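PDB 2H56: DNA-3-methyladenine glycosidase, which belongs to the HhH-GPD superfamily of base excision DNA repair proteins, a largely helical family named in part after its helix-hairpin-helix motif. Local coordinates for residues A[14-17]-A[21-24]; A[30-35]-A[221-226]; A[49-54]-A[123-128]; A[138-143]-A[149-154]; A[176-181]-A[214-219]. All blocks are in the same frame, centred on the assembly; numbering follows the deposited sequence.

Contact 1: residues A[14-17]-A[21-24]; sequences RYFS and PEVK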
# COMPACT_ATOMS: atom_id res chain seq x y z
N ARG A 14 -13.14 -2.31 3.04
CA ARG A 14 -13.70 -2.89 1.84
C ARG A 14 -13.35 -4.39 1.68
O ARG A 14 -12.19 -4.77 1.72
CB ARG A 14 -13.15 -2.08 0.66
CG ARG A 14 -13.53 -2.66 -0.69
CD ARG A 14 -13.74 -1.60 -1.74
NE ARG A 14 -14.61 -2.13 -2.80
CZ ARG A 14 -14.52 -1.80 -4.09
NH1 ARG A 14 -13.58 -0.93 -4.51
NH2 ARG A 14 -15.37 -2.36 -4.97
N TYR A 15 -14.36 -5.23 1.52
CA TYR A 15 -14.15 -6.69 1.41
C TYR A 15 -14.34 -7.25 0.00
O TYR A 15 -15.21 -6.82 -0.74
CB TYR A 15 -15.08 -7.46 2.36
CG TYR A 15 -14.82 -7.10 3.78
CD1 TYR A 15 -13.90 -7.79 4.53
CD2 TYR A 15 -15.48 -6.03 4.37
CE1 TYR A 15 -13.64 -7.45 5.83
CE2 TYR A 15 -15.24 -5.68 5.68
CZ TYR A 15 -14.31 -6.39 6.41
OH TYR A 15 -14.05 -6.04 7.72
N PHE A 16 -13.52 -8.24 -0.34
CA PHE A 16 -13.63 -8.93 -1.62
C PHE A 16 -13.81 -10.41 -1.36
O PHE A 16 -12.92 -11.08 -0.82
CB PHE A 16 -12.37 -8.67 -2.45
CG PHE A 16 -12.25 -7.26 -2.92
CD1 PHE A 16 -12.94 -6.82 -4.04
CD2 PHE A 16 -11.50 -6.36 -2.22
CE1 PHE A 16 -12.86 -5.53 -4.46
CE2 PHE A 16 -11.41 -5.05 -2.62
CZ PHE A 16 -12.09 -4.62 -3.73
N SER A 17 -14.97 -10.94 -1.73
CA SER A 17 -15.27 -12.31 -1.42
C SER A 17 -14.74 -13.17 -2.56
O SER A 17 -14.35 -12.67 -3.59
CB SER A 17 -16.77 -12.52 -1.17
OG SER A 17 -17.37 -13.22 -2.23
N PRO A 21 -16.87 -10.10 -8.47
CA PRO A 21 -16.50 -9.99 -9.87
C PRO A 21 -15.02 -9.63 -10.08
O PRO A 21 -14.41 -10.02 -11.06
CB PRO A 21 -17.44 -8.92 -10.42
CG PRO A 21 -18.05 -8.28 -9.28
CD PRO A 21 -17.85 -9.08 -8.07
N GLU A 22 -14.42 -8.93 -9.14
CA GLU A 22 -12.98 -8.67 -9.23
C GLU A 22 -12.19 -9.97 -9.08
O GLU A 22 -11.24 -10.23 -9.81
CB GLU A 22 -12.55 -7.63 -8.19
CG GLU A 22 -13.25 -6.28 -8.35
CD GLU A 22 -14.58 -6.13 -7.57
OE1 GLU A 22 -15.19 -7.14 -7.18
OE2 GLU A 22 -15.03 -4.99 -7.33
N VAL A 23 -12.58 -10.80 -8.13
CA VAL A 23 -11.83 -12.01 -7.87
C VAL A 23 -12.03 -12.93 -9.07
O VAL A 23 -11.07 -13.58 -9.52
CB VAL A 23 -12.21 -12.65 -6.52
CG1 VAL A 23 -11.76 -14.11 -6.48
CG2 VAL A 23 -11.55 -11.90 -5.41
N LYS A 24 -13.24 -12.95 -9.62
CA LYS A 24 -13.54 -13.80 -10.76
C LYS A 24 -12.70 -13.39 -11.95
O LYS A 24 -12.20 -14.23 -12.69
CB LYS A 24 -15.03 -13.79 -11.13
CG LYS A 24 -15.98 -14.37 -10.04
CD LYS A 24 -16.51 -15.76 -10.32
CE LYS A 24 -17.87 -16.01 -9.58
NZ LYS A 24 -18.55 -17.33 -9.89
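Glu22, in the first turn of helix 21-27, meets both Arg14 and Phe16 of strand 13-16 with its carboxylate. Its CD lies 3.6 Å from Phe16 CE1, in the plane of the ring and at its edge, with the two planes 85° apart. The C-H rim of an aromatic ring is slightly positive, which probably makes it an acceptable neighbour for a carboxylate. Glu22 OE2 also faces Arg14 NH2 at 3.5 Å, a long salt bridge, and here the planes stand 79° apart, so the groups do not pair side by side. On the inner flank Val23 CG2 packs 3.4 Å from the carbonyl O of Ser17 and 4.5 Å from Phe16 CB; a branched apolar residue suits the buried side between strand and helix.

The Arg14 chain leaves with CG trans to N (chi1 174°), which carries the guanidinium over Phe16, whose CZ lies 3.6 Å from the guanidinium plane beneath its centre. Within this strand-turn-helix connection, Ser17 OG accepts from Asp19 N. Backbone bonds from Arg14 to Leu45 and from Phe16 to Val43 pair strand 13-16 with strand 43-46, while Val204 of helix 202-219 touches Phe16, Glu22 and Val23.

Contact 2: residues A[30-35]-A[221-226]; sequences DSRLFQ and RSLEEL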
# COMPACT_ATOMS: atom_id res chain seq x y z
N ASP A 30 -5.94 -17.85 -14.59
CA ASP A 30 -4.95 -18.29 -13.59
C ASP A 30 -5.56 -19.31 -12.60
O ASP A 30 -6.10 -18.94 -11.57
CB ASP A 30 -4.49 -17.06 -12.82
CG ASP A 30 -3.25 -17.30 -11.97
OD1 ASP A 30 -2.97 -18.48 -11.65
OD2 ASP A 30 -2.57 -16.27 -11.65
N SER A 31 -5.47 -20.60 -12.89
CA SER A 31 -6.06 -21.61 -12.01
C SER A 31 -5.33 -21.86 -10.71
O SER A 31 -5.90 -22.39 -9.78
CB SER A 31 -6.18 -22.93 -12.74
OG SER A 31 -7.28 -22.85 -13.60
N ARG A 32 -4.05 -21.54 -10.67
CA ARG A 32 -3.28 -21.67 -9.44
C ARG A 32 -3.81 -20.67 -8.45
O ARG A 32 -4.00 -21.00 -7.28
CB ARG A 32 -1.79 -21.38 -9.68
CG ARG A 32 -1.10 -22.40 -10.52
CD ARG A 32 0.39 -22.14 -10.71
NE ARG A 32 1.12 -22.57 -9.52
CZ ARG A 32 1.89 -23.65 -9.44
NH1 ARG A 32 2.08 -24.44 -10.48
NH2 ARG A 32 2.48 -23.93 -8.29
N LEU A 33 -4.04 -19.45 -8.93
CA LEU A 33 -4.61 -18.40 -8.08
C LEU A 33 -6.01 -18.79 -7.64
O LEU A 33 -6.39 -18.59 -6.49
CB LEU A 33 -4.58 -17.05 -8.80
CG LEU A 33 -4.99 -15.82 -7.97
CD1 LEU A 33 -4.08 -15.71 -6.76
CD2 LEU A 33 -5.01 -14.52 -8.83
N PHE A 34 -6.77 -19.41 -8.54
CA PHE A 34 -8.09 -19.88 -8.20
C PHE A 34 -8.07 -20.93 -7.08
O PHE A 34 -8.88 -20.85 -6.14
CB PHE A 34 -8.77 -20.48 -9.43
CG PHE A 34 -10.13 -21.08 -9.13
CD1 PHE A 34 -11.26 -20.30 -9.15
CD2 PHE A 34 -10.25 -22.40 -8.77
CE1 PHE A 34 -12.49 -20.85 -8.87
CE2 PHE A 34 -11.48 -22.94 -8.47
CZ PHE A 34 -12.60 -22.16 -8.53
N GLN A 35 -7.21 -21.94 -7.23
CA GLN A 35 -7.04 -22.99 -6.21
C GLN A 35 -6.69 -22.37 -4.84
O GLN A 35 -7.20 -22.80 -3.80
CB GLN A 35 -5.96 -24.00 -6.65
CG GLN A 35 -6.42 -24.98 -7.72
CD GLN A 35 -5.36 -25.99 -8.15
OE1 GLN A 35 -5.40 -27.15 -7.73
NE2 GLN A 35 -4.42 -25.57 -9.00
N ARG A 221 5.58 -25.26 2.29
CA ARG A 221 6.73 -24.91 1.43
C ARG A 221 6.26 -24.08 0.24
O ARG A 221 6.79 -22.99 -0.04
CB ARG A 221 7.47 -26.18 0.95
N SER A 222 5.22 -24.59 -0.43
CA SER A 222 4.67 -24.02 -1.65
C SER A 222 3.16 -24.30 -1.71
O SER A 222 2.63 -25.06 -0.90
CB SER A 222 5.37 -24.70 -2.83
N LEU A 223 2.47 -23.70 -2.69
CA LEU A 223 1.05 -24.01 -2.95
C LEU A 223 0.85 -25.50 -3.15
O LEU A 223 -0.19 -26.06 -2.78
CB LEU A 223 0.53 -23.30 -4.19
CG LEU A 223 -0.84 -23.80 -4.71
CD1 LEU A 223 -1.91 -23.60 -3.65
CD2 LEU A 223 -1.27 -23.13 -6.04
N GLU A 224 1.84 -26.14 -3.76
CA GLU A 224 1.81 -27.56 -4.01
C GLU A 224 1.57 -28.36 -2.72
O GLU A 224 0.67 -29.21 -2.68
CB GLU A 224 3.10 -28.01 -4.72
CG GLU A 224 3.15 -27.62 -6.21
CD GLU A 224 3.85 -26.29 -6.48
OE1 GLU A 224 3.65 -25.33 -5.71
OE2 GLU A 224 4.60 -26.21 -7.49
N GLU A 225 2.35 -28.05 -1.67
CA GLU A 225 2.24 -28.72 -0.35
C GLU A 225 0.83 -28.60 0.26
O GLU A 225 0.26 -29.58 0.72
CB GLU A 225 3.29 -28.19 0.63
N LEU A 226 0.29 -27.38 0.23
CA LEU A 226 -1.05 -27.08 0.75
C LEU A 226 -2.14 -27.96 0.12
O LEU A 226 -3.11 -28.37 0.79
CB LEU A 226 -1.38 -25.60 0.49
CG LEU A 226 -2.75 -25.11 0.97
CD1 LEU A 226 -2.76 -25.15 2.50
CD2 LEU A 226 -3.07 -23.71 0.42
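Arg32 of helix 31-40 and the pair Leu223 and Glu224 of helix 223-226 bring together the first turns of two helices, one near each end of the chain in this largely helical HhH-GPD fold. The arginine begins against a leucine: its CB is 4.1 Å from Leu223 CD2, and the same methyl lies 3.7 Å from the carbonyl O of Arg32. Leu223 suits this buried place because its branched end can rest on helix backbone and aliphatic chain together. CG points away from the carbonyl carbon (chi1 -68°), and the chain then bends at chi3 (80°). NE finds its strongest partner outside both segments, donating to the carbonyl O of Leu179 in helix 170-180. At the tip, Arg32 NH2 lies 3.2 Å from both OE1 and OE2 of Glu224. A single nitrogen thus faces both oxygens of the salt bridge, and its hydrogen bond, to OE2, is weak. The carboxylate sits at the edge of the guanidinium with its own plane steeply turned. Helix 31-40 is held at its start by Asp30, the N-cap, whose OD2 bonds to Tyr180 OH and whose OD1 accepts from Leu33 N at 3.1 Å, from 63° above the carboxylate plane.

Contact 3: residues A[49-54]-A[123-128]; sequences PNPFQS and LDFTEL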
# COMPACT_ATOMS: atom_id res chain seq x y z
N PRO A 49 -9.83 7.38 4.97
CA PRO A 49 -10.61 8.49 4.41
C PRO A 49 -9.75 9.62 3.80
O PRO A 49 -9.87 9.90 2.61
CB PRO A 49 -11.38 9.03 5.63
CG PRO A 49 -10.72 8.42 6.83
CD PRO A 49 -10.16 7.11 6.37
N ASN A 50 -8.85 10.20 4.60
CA ASN A 50 -8.18 11.44 4.25
C ASN A 50 -6.77 11.33 3.60
O ASN A 50 -5.79 11.08 4.26
CB ASN A 50 -8.10 12.28 5.51
CG ASN A 50 -7.66 13.66 5.25
OD1 ASN A 50 -6.60 13.90 4.67
ND2 ASN A 50 -8.47 14.59 5.66
N PRO A 51 -6.66 11.57 2.30
CA PRO A 51 -5.42 11.40 1.57
C PRO A 51 -4.22 12.15 2.14
O PRO A 51 -3.14 11.59 2.28
CB PRO A 51 -5.74 11.98 0.20
CG PRO A 51 -7.20 11.91 0.09
CD PRO A 51 -7.76 12.04 1.44
N PHE A 52 -4.39 13.43 2.44
CA PHE A 52 -3.27 14.17 2.96
C PHE A 52 -2.79 13.57 4.27
O PHE A 52 -1.61 13.43 4.50
CB PHE A 52 -3.67 15.63 3.18
CG PHE A 52 -2.73 16.37 4.06
CD1 PHE A 52 -1.49 16.73 3.60
CD2 PHE A 52 -3.09 16.72 5.36
CE1 PHE A 52 -0.61 17.41 4.42
CE2 PHE A 52 -2.22 17.41 6.19
CZ PHE A 52 -0.98 17.76 5.72
N GLN A 53 -3.73 13.22 5.14
CA GLN A 53 -3.43 12.61 6.42
C GLN A 53 -2.62 11.33 6.22
O GLN A 53 -1.63 11.10 6.89
CB GLN A 53 -4.74 12.35 7.16
CG GLN A 53 -4.61 11.83 8.58
CD GLN A 53 -4.33 10.34 8.64
OE1 GLN A 53 -4.98 9.54 7.96
NE2 GLN A 53 -3.34 9.96 9.45
N SER A 54 -3.05 10.52 5.27
CA SER A 54 -2.35 9.30 4.92
C SER A 54 -0.93 9.49 4.48
O SER A 54 -0.09 8.70 4.85
CB SER A 54 -3.07 8.60 3.79
OG SER A 54 -4.29 8.17 4.29
N LEU A 123 -0.77 18.55 -6.43
CA LEU A 123 -1.33 17.27 -6.10
C LEU A 123 -2.79 17.39 -5.67
O LEU A 123 -3.06 17.60 -4.49
CB LEU A 123 -0.48 16.66 -5.00
CG LEU A 123 -0.81 15.25 -4.59
CD1 LEU A 123 -0.58 14.27 -5.78
CD2 LEU A 123 0.06 14.95 -3.37
N ASP A 124 -3.73 17.27 -6.62
CA ASP A 124 -5.18 17.31 -6.36
C ASP A 124 -5.78 15.89 -6.36
O ASP A 124 -5.89 15.25 -7.41
CB ASP A 124 -5.86 18.15 -7.43
CG ASP A 124 -7.36 17.87 -7.55
OD1 ASP A 124 -8.04 17.79 -6.50
OD2 ASP A 124 -7.85 17.73 -8.70
N PHE A 125 -6.20 15.41 -5.19
CA PHE A 125 -6.64 14.02 -5.07
C PHE A 125 -7.92 13.67 -5.83
O PHE A 125 -8.10 12.51 -6.23
CB PHE A 125 -6.75 13.62 -3.60
CG PHE A 125 -5.42 13.61 -2.89
CD1 PHE A 125 -4.45 12.65 -3.21
CD2 PHE A 125 -5.12 14.56 -1.92
CE1 PHE A 125 -3.22 12.64 -2.57
CE2 PHE A 125 -3.89 14.55 -1.27
CZ PHE A 125 -2.95 13.60 -1.59
N THR A 126 -8.81 14.64 -6.07
CA THR A 126 -10.01 14.34 -6.86
C THR A 126 -9.68 14.11 -8.33
O THR A 126 -10.15 13.13 -8.89
CB THR A 126 -11.11 15.42 -6.76
OG1 THR A 126 -11.43 15.66 -5.38
CG2 THR A 126 -12.36 14.97 -7.52
N GLU A 127 -8.86 14.97 -8.95
CA GLU A 127 -8.40 14.72 -10.32
C GLU A 127 -7.69 13.36 -10.42
O GLU A 127 -7.90 12.60 -11.37
CB GLU A 127 -7.50 15.84 -10.85
N LEU A 128 -6.88 13.02 -9.42
CA LEU A 128 -6.19 11.71 -9.45
C LEU A 128 -7.11 10.47 -9.44
O LEU A 128 -6.80 9.47 -10.09
CB LEU A 128 -5.18 11.64 -8.31
CG LEU A 128 -4.06 12.67 -8.45
CD1 LEU A 128 -3.08 12.54 -7.29
CD2 LEU A 128 -3.37 12.50 -9.79
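Two capped helix starts meet here: Pro51 opens helix 51-61, Phe125 opens the short helix 125-128, and a CH-pi contact joins them in the HhH-GPD fold. Pro51 CB sits over the face of the Phe125 ring, 3.3 Å from its centroid and only 9° off the ring normal, so all six ring carbons lie at similar distances from it. Pro51 CG trails toward the root of the aromatic side chain, 3.9 Å from Phe125 CG, and the two side chains slide past each other in opposite directions. A chi1 of -66° sets Phe125 CG trans to its own C atom, which turns the ring out toward the proline. Next in sequence, Phe52 N approaches Phe125 CE2 obliquely at 3.9 Å, while the Phe52 side chain leads away to Val114, Cys115 and Val118 of helix 105-119.

Both turns are capped. Asn50 OD1 accepts from Gln53 N at 3.0 Å, the donor lying above the carbonyl plane, and Asn50 ND2 is tied to the carbonyl O of Glu85. Asp124 is the N-cap of helix 125-128, and its OD1 receives Thr126 N at 3.3 Å. Leu55 and Val118 also touch the Phe125 side chain.

Proline suits a first helical turn, where its missing N-H leaves no helix bond unmade, and its compact, puckered ring turns C-H groups to the pi cloud. With no hydrogen bond between the segments, the attraction probably comes mainly from dispersion, with a modest electrostatic share from C-H groups over the electron-rich face.

Contact 4: residues A[138-143]-A[149-154]; sequences EKLTAI and WTAEMF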
# COMPACT_ATOMS: atom_id res chain seq x y z
N GLU A 138 3.52 9.30 -10.88
CA GLU A 138 4.33 10.49 -11.17
C GLU A 138 4.05 11.62 -10.21
O GLU A 138 4.97 12.17 -9.62
CB GLU A 138 4.11 11.01 -12.58
CG GLU A 138 4.87 10.23 -13.65
CD GLU A 138 4.19 10.24 -15.01
OE1 GLU A 138 3.08 10.82 -15.14
OE2 GLU A 138 4.76 9.66 -15.97
N LYS A 139 2.79 11.99 -10.06
CA LYS A 139 2.43 13.12 -9.21
C LYS A 139 2.90 12.86 -7.79
O LYS A 139 3.49 13.72 -7.18
CB LYS A 139 0.94 13.43 -9.25
CG LYS A 139 0.38 13.76 -10.63
CD LYS A 139 0.76 15.15 -11.08
CE LYS A 139 -0.03 15.61 -12.32
NZ LYS A 139 -0.41 17.07 -12.23
N LEU A 140 2.69 11.65 -7.27
CA LEU A 140 3.14 11.32 -5.92
C LEU A 140 4.69 11.26 -5.71
O LEU A 140 5.20 11.74 -4.69
CB LEU A 140 2.51 10.00 -5.49
CG LEU A 140 0.98 9.94 -5.32
CD1 LEU A 140 0.49 8.46 -5.14
CD2 LEU A 140 0.54 10.80 -4.16
N THR A 141 5.44 10.66 -6.63
CA THR A 141 6.89 10.45 -6.42
C THR A 141 7.72 11.72 -6.61
O THR A 141 8.88 11.81 -6.14
CB THR A 141 7.42 9.34 -7.29
OG1 THR A 141 7.00 9.55 -8.63
CG2 THR A 141 6.90 7.99 -6.82
N ALA A 142 7.12 12.70 -7.28
CA ALA A 142 7.61 14.10 -7.29
C ALA A 142 7.87 14.69 -5.89
O ALA A 142 8.66 15.62 -5.76
CB ALA A 142 6.61 15.02 -8.05
N ILE A 143 7.20 14.16 -4.87
CA ILE A 143 7.38 14.61 -3.51
C ILE A 143 8.59 13.93 -2.90
O ILE A 143 8.70 12.71 -2.94
CB ILE A 143 6.14 14.30 -2.66
CG1 ILE A 143 4.89 14.95 -3.27
CG2 ILE A 143 6.30 14.77 -1.20
CD1 ILE A 143 3.63 14.20 -2.89
N TRP A 149 7.49 2.59 -4.46
CA TRP A 149 6.81 1.68 -3.54
C TRP A 149 5.83 2.44 -2.67
O TRP A 149 4.68 2.01 -2.50
CB TRP A 149 7.82 0.92 -2.67
CG TRP A 149 7.19 0.01 -1.71
CD1 TRP A 149 6.67 -1.20 -1.98
CD2 TRP A 149 6.98 0.25 -0.33
NE1 TRP A 149 6.12 -1.74 -0.85
CE2 TRP A 149 6.29 -0.87 0.19
CE3 TRP A 149 7.26 1.33 0.53
CZ2 TRP A 149 5.90 -0.97 1.52
CZ3 TRP A 149 6.86 1.24 1.86
CH2 TRP A 149 6.20 0.09 2.34
N THR A 150 6.27 3.58 -2.12
CA THR A 150 5.45 4.39 -1.24
C THR A 150 4.22 4.85 -2.01
O THR A 150 3.11 4.75 -1.50
CB THR A 150 6.19 5.62 -0.73
OG1 THR A 150 7.47 5.21 -0.25
CG2 THR A 150 5.46 6.29 0.42
N ALA A 151 4.41 5.34 -3.23
CA ALA A 151 3.27 5.80 -4.02
C ALA A 151 2.35 4.64 -4.26
O ALA A 151 1.13 4.79 -4.21
CB ALA A 151 3.71 6.36 -5.36
N GLU A 152 2.91 3.46 -4.53
CA GLU A 152 2.08 2.33 -4.86
C GLU A 152 1.22 1.90 -3.67
O GLU A 152 0.01 1.75 -3.83
CB GLU A 152 2.91 1.19 -5.43
CG GLU A 152 3.28 1.46 -6.88
CD GLU A 152 4.40 0.57 -7.41
OE1 GLU A 152 5.23 0.07 -6.59
OE2 GLU A 152 4.45 0.41 -8.68
N MSE A 153 1.84 1.77 -2.50
CA MSE A 153 1.09 1.41 -1.27
C MSE A 153 0.02 2.44 -0.93
O MSE A 153 -1.11 2.07 -0.45
CB MSE A 153 2.02 1.28 -0.08
CG MSE A 153 3.08 0.28 -0.25
SE MSE A 153 2.35 -1.49 -0.37
CE MSE A 153 1.93 -1.79 1.62
N PHE A 154 0.36 3.70 -1.20
CA PHE A 154 -0.57 4.79 -1.00
C PHE A 154 -1.76 4.67 -1.92
O PHE A 154 -2.89 4.93 -1.48
CB PHE A 154 0.10 6.13 -1.24
CG PHE A 154 -0.80 7.30 -1.04
CD1 PHE A 154 -1.11 7.74 0.26
CD2 PHE A 154 -1.33 7.98 -2.12
CE1 PHE A 154 -1.98 8.81 0.46
CE2 PHE A 154 -2.18 9.07 -1.93
CZ PHE A 154 -2.51 9.48 -0.64
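Leu140, on the inner side of helix 133-141, meets Ala151 first: its CB is 3.8 Å from Ala151 CB, and the small methyl lets the two helices approach until the CA atoms of this pair are 5.8 Å apart. Farther out the leucine forks against Phe154. CD1 of Leu140 lies 3.6 Å from Phe154 CD2, and CD2 of Leu140 lies 3.9 Å from Phe154 CE2, so both methyls lie to the same side of the phenylalanine ring plane and meet it obliquely. The side chains cross at about a right angle. Phe154 presents that side because its CB-CG bond runs antiperiplanar to N-CA (chi1 -179°), and its ring also touches Ser54 and Leu55 of helix 51-61.

Thr141 follows at the margin, its methyl CG2 3.9 Å from Ala151 CB. This residue divides its duties: the methyl extends the apolar patch, while OG1 bonds back to the carbonyl O of Ile137 in its own helix. The two segments flank the short turn of a helix-hairpin-helix, the motif that gives the family part of its name, with helix 133-141 leading in and helix 148-157 leading out.

After Thr141 the backbone bends toward the hairpin, and Ile143 N bonds to the carbonyl O of Leu140 at 3.1 Å. The Ile143 side chain turns to the other flank, where it packs on His113, Val114 and His117 of helix 105-119.

Contact 5: residues A[176-181]-A[214-219]; sequences AKWLYG and GTFAEE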
# COMPACT_ATOMS: atom_id res chain seq x y z
N ALA A 176 4.62 -14.57 -4.53
CA ALA A 176 4.73 -15.01 -5.91
C ALA A 176 5.56 -16.29 -6.02
O ALA A 176 5.15 -17.23 -6.66
CB ALA A 176 5.34 -13.90 -6.75
N LYS A 177 6.72 -16.32 -5.39
CA LYS A 177 7.55 -17.52 -5.34
C LYS A 177 6.77 -18.71 -4.78
O LYS A 177 6.89 -19.82 -5.26
CB LYS A 177 8.81 -17.28 -4.49
CG LYS A 177 9.86 -16.45 -5.20
CD LYS A 177 10.82 -15.73 -4.24
CE LYS A 177 11.75 -16.67 -3.53
NZ LYS A 177 12.68 -15.86 -2.70
N TRP A 178 5.96 -18.45 -3.77
CA TRP A 178 5.23 -19.50 -3.07
C TRP A 178 4.17 -20.06 -3.99
O TRP A 178 4.04 -21.26 -4.16
CB TRP A 178 4.60 -18.91 -1.80
CG TRP A 178 3.97 -19.88 -0.90
CD1 TRP A 178 4.55 -20.52 0.16
CD2 TRP A 178 2.61 -20.29 -0.92
NE1 TRP A 178 3.63 -21.32 0.78
CE2 TRP A 178 2.43 -21.20 0.14
CE3 TRP A 178 1.53 -20.00 -1.74
CZ2 TRP A 178 1.21 -21.80 0.39
CZ3 TRP A 178 0.33 -20.61 -1.49
CH2 TRP A 178 0.18 -21.50 -0.43
N LEU A 179 3.43 -19.15 -4.62
CA LEU A 179 2.29 -19.51 -5.44
C LEU A 179 2.63 -19.96 -6.89
O LEU A 179 1.86 -20.66 -7.50
CB LEU A 179 1.35 -18.29 -5.46
CG LEU A 179 -0.08 -18.44 -5.96
CD1 LEU A 179 -0.89 -19.35 -5.05
CD2 LEU A 179 -0.68 -17.05 -6.02
N TYR A 180 3.78 -19.55 -7.42
CA TYR A 180 4.14 -19.83 -8.82
C TYR A 180 5.53 -20.46 -9.01
O TYR A 180 5.83 -20.99 -10.07
CB TYR A 180 4.06 -18.54 -9.65
CG TYR A 180 2.68 -17.91 -9.69
CD1 TYR A 180 1.67 -18.42 -10.50
CD2 TYR A 180 2.40 -16.79 -8.92
CE1 TYR A 180 0.39 -17.82 -10.52
CE2 TYR A 180 1.15 -16.18 -8.94
CZ TYR A 180 0.14 -16.70 -9.73
OH TYR A 180 -1.08 -16.06 -9.69
N GLY A 181 6.39 -20.35 -8.01
CA GLY A 181 7.60 -21.16 -7.97
C GLY A 181 7.21 -22.35 -7.13
O GLY A 181 6.03 -22.67 -6.98
N GLY A 214 2.26 -14.47 4.27
CA GLY A 214 2.13 -14.62 5.74
C GLY A 214 1.86 -16.04 6.27
O GLY A 214 2.76 -16.90 6.26
N THR A 215 0.62 -16.27 6.73
CA THR A 215 0.23 -17.53 7.38
C THR A 215 0.65 -18.75 6.57
O THR A 215 1.36 -19.61 7.08
CB THR A 215 -1.29 -17.59 7.65
N PHE A 216 0.29 -18.79 5.29
CA PHE A 216 0.53 -19.99 4.45
C PHE A 216 1.97 -20.30 4.16
O PHE A 216 2.37 -21.47 4.18
CB PHE A 216 -0.19 -19.89 3.12
CG PHE A 216 -1.67 -19.86 3.28
CD1 PHE A 216 -2.39 -21.03 3.33
CD2 PHE A 216 -2.34 -18.66 3.42
CE1 PHE A 216 -3.76 -20.99 3.50
CE2 PHE A 216 -3.69 -18.63 3.58
CZ PHE A 216 -4.40 -19.79 3.63
N ALA A 217 2.75 -19.27 3.85
CA ALA A 217 4.20 -19.43 3.72
C ALA A 217 4.81 -20.06 4.97
O ALA A 217 5.64 -20.94 4.84
CB ALA A 217 4.85 -18.10 3.45
N GLU A 218 4.38 -19.63 6.16
CA GLU A 218 4.97 -20.13 7.40
C GLU A 218 4.68 -21.63 7.57
O GLU A 218 5.55 -22.37 8.01
CB GLU A 218 4.51 -19.33 8.63
N GLU A 219 3.49 -22.10 7.19
CA GLU A 219 3.10 -23.50 7.46
C GLU A 219 3.34 -24.47 6.28
O GLU A 219 3.29 -25.67 6.48
CB GLU A 219 1.63 -23.55 7.92
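The indole NE1 of Trp178 is hydrogen-bonded to the carbonyl O of Tyr220, just beyond the last turn of helix 202-219, and around that bond the ring lies against the backbone of Phe216 and Ala217. Trp178 NE1 is 3.5 Å from Ala217 CA, while CD1 is 4.1 Å from Ala217 CB. Alanine suits the spot, since its single methyl lets an indole settle near the helix backbone. At the far end of the ring, Trp178 CZ2 lies 3.6 Å from Phe216 CB and CH2 lies 3.9 Å from the same atom.

Trp178 projects from the end of helix 170-180 with its side chain extended away from its amide nitrogen (chi1 -173°), a posture that sends the wide ring across to the second helix. Phe216 behaves differently: its CB faces the tryptophan, but its ring leads away and meets Phe36 of helix 31-40 edge-to-face. Trp178 also meets Phe36, and Leu223 and Leu226 of helix 223-226 add apolar contacts, so that the indole lies where helices 170-180, 202-219, 223-226 and 31-40 come together. Helix 202-219 itself has a wider, pi-type turn at 214-216, immediately before the alanine that receives the indole.

Tryptophan suits this buried place because it joins a broad apolar surface to one hydrogen-bond donor. The Tyr220 carbonyl satisfies that donor, so burying the ring leaves its polar atom with a partner, while the remaining contact rests on van der Waals packing, the ring meeting Phe216 CB and Ala217 CA obliquely.

Overall arrangement
From the N terminus, contact 1 closes a tight turn between strand 13-16 and helix 21-27. Contact 2 then opens at helix 31-40 and closes only at helix 223-226, so its long loop encloses contacts 3, 4 and 5, which follow in series; no two contacts cross. Contact 3 ties helix 51-61 to helix 125-128, and contact 4 joins the two helices of the hairpin; they touch, Phe154 packing on Pro51, Ser54 and Phe125. Contact 5 links helices 170-180 and 202-219 and touches contact 2, their centres about 9 Å apart. Contacts 2 and 5 lie across the chain's centre from contacts 3 and 4, the centres of contacts 2 and 3 being about 37 Å apart.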